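Multi-copper Oxidase CueO (Ochrobactrum, PDB 6EVG) oxidises lignin model compounds and lignosulfonate as a laccase-like multicopper oxidase, probably passing their electrons through copper to molecular oxygen. Local coordinates at residues 244-256 and 453-465. Sequence-based numbering, arbitrary orientation.
With EDO (1,2-ethanediol), chain D.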
ATOM      1  N   LEU A 244     -13.783  -6.333  11.804  1.00  8.87           N
ATOM      2  CA  LEU A 244     -13.949  -5.072  12.498  1.00  8.08           C
ATOM      3  C   LEU A 244     -12.793  -4.134  12.085  1.00  7.94           C
ATOM      4  O   LEU A 244     -11.658  -4.338  12.503  1.00  8.22           O
ATOM      5  CB  LEU A 244     -13.986  -5.254  14.010  1.00  9.49           C
ATOM      6  CG  LEU A 244     -14.126  -3.941  14.810  1.00 10.34           C
ATOM      7  CD1 LEU A 244     -15.482  -3.289  14.557  1.00 11.23           C
ATOM      8  CD2 LEU A 244     -13.945  -4.233  16.265  1.00 13.30           C
ATOM      9  N   VAL A 245     -13.101  -3.145  11.249  1.00  7.92           N
ATOM     10  CA  VAL A 245     -12.025  -2.274  10.751  1.00  7.75           C
ATOM     11  C   VAL A 245     -11.704  -1.233  11.804  1.00  8.47           C
ATOM     12  O   VAL A 245     -12.583  -0.447  12.204  1.00  9.61           O
ATOM     13  CB  VAL A 245     -12.416  -1.601   9.425  1.00  8.93           C
ATOM     14  CG1 VAL A 245     -11.184  -0.811   8.949  1.00 10.73           C
ATOM     15  CG2 VAL A 245     -12.844  -2.594   8.380  1.00 10.58           C
ATOM     16  N   VAL A 246     -10.454  -1.230  12.274  1.00  7.31           N
ATOM     17  CA  VAL A 246     -10.017  -0.302  13.283  1.00  7.71           C
ATOM     18  C   VAL A 246      -9.076   0.791  12.741  1.00  7.72           C
ATOM     19  O   VAL A 246      -8.891   1.788  13.460  1.00  8.27           O
ATOM     20  CB  VAL A 246      -9.348  -1.001  14.481  1.00  8.25           C
ATOM     21  CG1 VAL A 246     -10.349  -1.903  15.194  1.00  9.07           C
ATOM     22  CG2 VAL A 246      -8.076  -1.775  14.125  1.00  8.93           C
ATOM     23  N   ALA A 247      -8.525   0.619  11.561  1.00  7.86           N
ATOM     24  CA  ALA A 247      -7.573   1.618  11.028  1.00  7.62           C
ATOM     25  C   ALA A 247      -7.468   1.427   9.544  1.00  7.35           C
ATOM     26  O   ALA A 247      -7.655   0.356   8.993  1.00  7.31           O
ATOM     27  CB  ALA A 247      -6.192   1.425  11.648  1.00  8.42           C
ATOM     28  N   SER A 248      -7.083   2.551   8.885  1.00  7.61           N
ATOM     29  CA  SER A 248      -6.588   2.488   7.497  1.00  7.64           C
ATOM     30  C   SER A 248      -5.205   3.164   7.438  1.00  7.37           C
ATOM     31  O   SER A 248      -4.515   3.212   8.467  1.00  8.17           O
ATOM     32  CB  SER A 248      -7.611   3.034   6.491  1.00  8.25           C
ATOM     33  OG  SER A 248      -7.219   2.761   5.141  1.00  7.99           O
ATOM     34  N   ASP A 249      -4.829   3.645   6.267  1.00  7.41           N
ATOM     35  CA  ASP A 249      -3.428   4.044   5.973  1.00  7.43           C
ATOM     36  C   ASP A 249      -2.850   4.935   7.056  1.00  7.47           C
ATOM     37  O   ASP A 249      -1.673   4.798   7.431  1.00  8.32           O
ATOM     38  CB  ASP A 249      -3.426   4.854   4.657  1.00  7.10           C
ATOM     39  CG  ASP A 249      -4.234   4.288   3.539  1.00  7.35           C
ATOM     40  OD1 ASP A 249      -4.414   3.060   3.415  1.00  8.72           O
ATOM     41  OD2 ASP A 249      -4.742   5.154   2.737  1.00  7.91           O
ATOM     42  N   GLY A 250      -3.615   5.952   7.476  1.00  7.34           N
ATOM     43  CA  GLY A 250      -3.173   6.975   8.365  1.00  7.99           C
ATOM     44  C   GLY A 250      -3.515   6.771   9.813  1.00  8.01           C
ATOM     45  O   GLY A 250      -3.331   7.713  10.615  1.00  9.04           O
ATOM     46  N   GLY A 251      -4.018   5.593  10.162  1.00  7.79           N
ATOM     47  CA  GLY A 251      -4.232   5.243  11.550  1.00  8.36           C
ATOM     48  C   GLY A 251      -5.679   4.985  11.932  1.00  7.58           C
ATOM     49  O   GLY A 251      -6.531   4.645  11.085  1.00  8.12           O
ATOM     50  N   PHE A 252      -5.910   5.047  13.221  1.00  8.14           N
ATOM     51  CA  PHE A 252      -7.166   4.548  13.804  1.00  8.58           C
ATOM     52  C   PHE A 252      -8.328   5.414  13.423  1.00  9.24           C
ATOM     53  O   PHE A 252      -8.241   6.640  13.241  1.00 10.71           O
ATOM     54  CB  PHE A 252      -7.024   4.426  15.315  1.00  9.65           C
ATOM     55  CG  PHE A 252      -5.986   3.470  15.760  1.00  9.60           C
ATOM     56  CD1 PHE A 252      -6.042   2.121  15.393  1.00  9.61           C
ATOM     57  CD2 PHE A 252      -4.846   3.896  16.500  1.00 11.08           C
ATOM     58  CE1 PHE A 252      -5.079   1.236  15.772  1.00 11.11           C
ATOM     59  CE2 PHE A 252      -3.873   2.968  16.863  1.00 12.03           C
ATOM     60  CZ  PHE A 252      -3.980   1.649  16.503  1.00 12.57           C
ATOM     61  N   ILE A 253      -9.494   4.747  13.406  1.00 10.01           N
ATOM     62  CA  ILE A 253     -10.794   5.452  13.319  1.00 11.55           C
ATOM     63  C   ILE A 253     -11.453   5.433  14.671  1.00 11.10           C
ATOM     64  O   ILE A 253     -11.344   4.468  15.422  1.00 11.79           O
ATOM     65  CB  ILE A 253     -11.695   4.962  12.249  1.00 12.96           C
ATOM     66  CG1 ILE A 253     -11.927   3.489  12.357  1.00 11.83           C
ATOM     67  CG2 ILE A 253     -11.203   5.406  10.888  1.00 16.71           C
ATOM     68  CD1 ILE A 253     -13.140   2.989  11.538  1.00 13.99           C
ATOM     69  N   GLY A 254     -12.127   6.540  14.958  1.00 11.97           N
ATOM     70  CA  GLY A 254     -12.741   6.686  16.266  1.00 12.94           C
ATOM     71  C   GLY A 254     -13.813   5.666  16.596  1.00 11.28           C
ATOM     72  O   GLY A 254     -13.884   5.208  17.723  1.00 11.86           O
ATOM     73  N   ASN A 255     -14.592   5.301  15.570  1.00 11.34           N
ATOM     74  CA  ASN A 255     -15.709   4.345  15.720  1.00 11.94           C
ATOM     75  C   ASN A 255     -15.512   3.163  14.785  1.00 10.44           C
ATOM     76  O   ASN A 255     -16.053   3.145  13.701  1.00 12.38           O
ATOM     77  CB  ASN A 255     -17.023   5.090  15.463  1.00 13.31           C
ATOM     78  CG  ASN A 255     -17.123   6.382  16.304  1.00 13.68           C
ATOM     79  OD1 ASN A 255     -16.894   6.376  17.503  1.00 13.52           O
ATOM     80  ND2 ASN A 255     -17.455   7.466  15.677  1.00 16.34           N
ATOM     81  N   PRO A 256     -14.716   2.165  15.225  1.00 10.57           N
ATOM     82  CA  PRO A 256     -14.473   0.963  14.400  1.00 11.29           C
ATOM     83  C   PRO A 256     -15.781   0.416  13.825  1.00 10.46           C
ATOM     84  O   PRO A 256     -16.849   0.354  14.516  1.00 11.38           O
ATOM     85  CB  PRO A 256     -13.854  -0.017  15.367  1.00 13.23           C
ATOM     86  CG  PRO A 256     -13.065   0.855  16.311  1.00 13.71           C
ATOM     87  CD  PRO A 256     -13.907   2.152  16.450  1.00 11.42           C
ATOM     88  N   PRO A 453     -18.280   8.825   2.924  1.00 12.97           N
ATOM     89  CA  PRO A 453     -17.708   7.501   2.957  1.00 12.18           C
ATOM     90  C   PRO A 453     -18.194   6.718   4.144  1.00 12.65           C
ATOM     91  O   PRO A 453     -18.561   7.305   5.186  1.00 13.86           O
ATOM     92  CB  PRO A 453     -16.199   7.767   3.093  1.00 13.31           C
ATOM     93  CG  PRO A 453     -16.092   9.068   3.740  1.00 13.47           C
ATOM     94  CD  PRO A 453     -17.262   9.857   3.189  1.00 13.81           C
ATOM     95  N   PRO A 454     -18.141   5.388   4.069  1.00 12.89           N
ATOM     96  CA  PRO A 454     -18.414   4.554   5.275  1.00 13.40           C
ATOM     97  C   PRO A 454     -17.339   4.857   6.309  1.00 12.11           C
ATOM     98  O   PRO A 454     -16.219   5.272   5.986  1.00 11.83           O
ATOM     99  CB  PRO A 454     -18.347   3.127   4.753  1.00 14.93           C
ATOM    100  CG  PRO A 454     -17.416   3.234   3.631  1.00 14.17           C
ATOM    101  CD  PRO A 454     -17.665   4.561   2.959  1.00 13.43           C
ATOM    102  N   ALA A 455     -17.648   4.530   7.563  1.00 12.95           N
ATOM    103  CA  ALA A 455     -16.746   4.815   8.660  1.00 11.91           C
ATOM    104  C   ALA A 455     -15.324   4.254   8.444  1.00 10.95           C
ATOM    105  O   ALA A 455     -14.330   4.928   8.721  1.00 11.46           O
ATOM    106  CB  ALA A 455     -17.294   4.297   9.998  1.00 13.93           C
ATOM    107  N   HIS A 456     -15.237   3.028   7.929  1.00 10.67           N
ATOM    108  CA  HIS A 456     -13.934   2.406   7.757  1.00 10.90           C
ATOM    109  C   HIS A 456     -13.021   3.160   6.766  1.00  9.79           C
ATOM    110  O   HIS A 456     -11.785   2.938   6.794  1.00 10.53           O
ATOM    111  CB  HIS A 456     -14.022   0.928   7.425  1.00 10.85           C
ATOM    112  CG  HIS A 456     -14.465   0.565   6.041  1.00 11.25           C
ATOM    113  ND1 HIS A 456     -15.788   0.559   5.640  1.00 11.73           N
ATOM    114  CD2 HIS A 456     -13.787   0.056   4.983  1.00 10.94           C
ATOM    115  CE1 HIS A 456     -15.888   0.065   4.412  1.00 11.45           C
ATOM    116  NE2 HIS A 456     -14.680  -0.231   3.963  1.00 12.26           N
ATOM    117  N   GLN A 457     -13.623   3.979   5.875  1.00  9.93           N
ATOM    118  CA  GLN A 457     -12.859   4.730   4.893  1.00 10.17           C
ATOM    119  C   GLN A 457     -12.796   6.214   5.237  1.00  9.96           C
ATOM    120  O   GLN A 457     -12.404   7.004   4.368  1.00 11.22           O
ATOM    121  CB  GLN A 457     -13.487   4.545   3.533  1.00 10.94           C
ATOM    122  CG  GLN A 457     -13.461   3.095   3.049  1.00 11.32           C
ATOM    123  CD  GLN A 457     -14.271   2.816   1.787  1.00 12.44           C
ATOM    124  OE1 GLN A 457     -14.941   3.692   1.259  1.00 15.30           O
ATOM    125  NE2 GLN A 457     -14.127   1.599   1.248  1.00 17.82           N
ATOM    126  N   SER A 458     -13.149   6.593   6.457  1.00  9.35           N
ATOM    127  CA  SER A 458     -13.350   8.004   6.814  1.00 10.00           C
ATOM    128  C   SER A 458     -12.200   8.647   7.558  1.00 10.04           C
ATOM    129  O   SER A 458     -12.236   9.864   7.780  1.00 10.90           O
ATOM    130  CB  SER A 458     -14.624   8.169   7.636  1.00 10.96           C
ATOM    131  OG  SER A 458     -14.457   7.581   8.940  1.00 12.81           O
ATOM    132  N   GLY A 459     -11.213   7.857   7.980  1.00  9.24           N
ATOM    133  CA  GLY A 459     -10.100   8.401   8.758  1.00  9.23           C
ATOM    134  C   GLY A 459      -9.012   9.039   7.873  1.00  8.45           C
ATOM    135  O   GLY A 459      -9.256   9.387   6.727  1.00  9.64           O
ATOM    136  N   TRP A 460      -7.826   9.179   8.438  1.00  8.47           N
ATOM    137  CA  TRP A 460      -6.708   9.675   7.601  1.00  8.21           C
ATOM    138  C   TRP A 460      -6.274   8.638   6.613  1.00  7.86           C
ATOM    139  O   TRP A 460      -6.056   7.451   7.017  1.00  8.13           O
ATOM    140  CB  TRP A 460      -5.537  10.110   8.489  1.00  8.86           C
ATOM    141  CG  TRP A 460      -5.732  11.408   9.148  1.00  9.75           C
ATOM    142  CD1 TRP A 460      -5.906  11.689  10.474  1.00 11.11           C
ATOM    143  CD2 TRP A 460      -5.806  12.700   8.480  1.00 10.20           C
ATOM    144  NE1 TRP A 460      -6.087  13.025  10.679  1.00 11.83           N
ATOM    145  CE2 TRP A 460      -5.998  13.687   9.470  1.00 11.17           C
ATOM    146  CE3 TRP A 460      -5.654  13.089   7.158  1.00 10.60           C
ATOM    147  CZ2 TRP A 460      -6.053  15.042   9.150  1.00 12.77           C
ATOM    148  CZ3 TRP A 460      -5.700  14.460   6.864  1.00 11.29           C
ATOM    149  CH2 TRP A 460      -5.866  15.395   7.833  1.00 13.55           C
ATOM    150  N   LYS A 461      -6.126   9.030   5.348  1.00  7.47           N
ATOM    151  CA  LYS A 461      -5.699   8.100   4.311  1.00  7.36           C
ATOM    152  C   LYS A 461      -4.635   8.760   3.433  1.00  7.45           C
ATOM    153  O   LYS A 461      -4.445   9.982   3.415  1.00  8.48           O
ATOM    154  CB  LYS A 461      -6.908   7.606   3.495  1.00 10.35           C
ATOM    155  CG  LYS A 461      -7.680   6.508   4.318  1.00 12.65           C
ATOM    156  CD  LYS A 461      -8.819   5.845   3.640  1.00 11.88           C
ATOM    157  CE  LYS A 461      -8.439   5.136   2.395  1.00  9.95           C
ATOM    158  NZ  LYS A 461      -7.400   4.053   2.484  1.00  8.73           N
ATOM    159  N   ASP A 462      -3.901   7.891   2.726  1.00  7.17           N
ATOM    160  CA  ASP A 462      -2.973   8.342   1.693  1.00  7.26           C
ATOM    161  C   ASP A 462      -3.207   7.674   0.361  1.00  7.40           C
ATOM    162  O   ASP A 462      -2.566   8.102  -0.623  1.00  7.93           O
ATOM    163  CB  ASP A 462      -1.477   8.221   2.149  1.00  7.92           C
ATOM    164  CG  ASP A 462      -1.052   6.799   2.479  1.00  7.41           C
ATOM    165  OD1 ASP A 462      -1.224   5.905   1.603  1.00  8.44           O
ATOM    166  OD2 ASP A 462      -0.525   6.569   3.599  1.00  8.39           O
ATOM    167  N   THR A 463      -4.059   6.645   0.265  1.00  7.25           N
ATOM    168  CA  THR A 463      -4.318   5.924  -0.949  1.00  7.70           C
ATOM    169  C   THR A 463      -5.846   5.643  -0.928  1.00  8.31           C
ATOM    170  O   THR A 463      -6.354   5.260   0.115  1.00  9.09           O
ATOM    171  CB  THR A 463      -3.522   4.618  -1.044  1.00  8.14           C
ATOM    172  OG1 THR A 463      -2.118   4.934  -0.834  1.00  8.63           O
ATOM    173  CG2 THR A 463      -3.686   3.937  -2.342  1.00  8.71           C
ATOM    174  N   ALA A 464      -6.536   5.826  -2.050  1.00  8.10           N
ATOM    175  CA  ALA A 464      -7.996   5.588  -2.100  1.00  8.96           C
ATOM    176  C   ALA A 464      -8.420   5.142  -3.457  1.00  8.74           C
ATOM    177  O   ALA A 464      -7.954   5.704  -4.460  1.00  9.12           O
ATOM    178  CB  ALA A 464      -8.756   6.810  -1.722  1.00 10.69           C
ATOM    179  N   LEU A 465      -9.344   4.191  -3.525  1.00  8.58           N
ATOM    180  CA  LEU A 465      -9.859   3.727  -4.795  1.00  8.92           C
ATOM    181  C   LEU A 465     -10.957   4.688  -5.279  1.00  9.22           C
ATOM    182  O   LEU A 465     -11.973   4.874  -4.613  1.00 10.38           O
ATOM    183  CB  LEU A 465     -10.415   2.300  -4.685  1.00  9.26           C
ATOM    184  CG  LEU A 465     -10.805   1.630  -5.991  1.00 10.20           C
ATOM    185  CD1 LEU A 465      -9.675   1.536  -7.021  1.00 10.54           C
ATOM    186  CD2 LEU A 465     -11.424   0.265  -5.723  1.00 12.26           C
TER
HETATM  187  C1  EDO D 603     -11.599   3.885  -0.249  1.00 11.33           C
HETATM  188  O1  EDO D 603     -10.341   3.692  -0.889  1.00 10.57           O
HETATM  189  C2  EDO D 603     -12.537   4.607  -1.187  1.00 11.12           C
HETATM  190  O2  EDO D 603     -12.885   3.825  -2.341  1.00 12.59           O
HETATM  191  O   HOH W   1      -7.593   5.693   8.608  1.00  9.23           O
HETATM  192  O   HOH W   2      -7.147   8.019  11.033  1.00 10.90           O
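The type I beta turn S248–G251, joining antiparallel strands 243-248 and 251-259, meets the loop leading into strand 463-466 and thereby joins two cupredoxin-like domains of the multicopper oxidase fold. One D249 oxygen enters the loop: D462 N donates to D249 OD2 over 2.9 Å on the anti lone pair, while T463 N reaches it over 3.0 Å from above the carboxylate plane. K461 NZ, salt-bridged to D249 OD2 at 2.9 Å, comes from the other face, 42° out of plane. K461 curls back through chi3 and chi4, both near 60°, letting NZ bond T463 O, E268 and S248 OG, itself bonded to R269 O. Replacing K461 with a methionine would probably leave D249 and E268 without their shared cation and S248 OG without this donor. Within the turn, G250 N donates to W460 O over 2.9 Å, and two waters link W460 to G251 and F252. I253 CD1 lies 3.9 Å from H456 CA, and V245 CB 3.6 Å from H456 CB. D462 OD1 lies 3.8 Å from D249 OD2, but K461 and R269, salt-bridged to D462, probably offset both acids, and R269 N on D249 OD1 probably helps hold that carboxylate against turning.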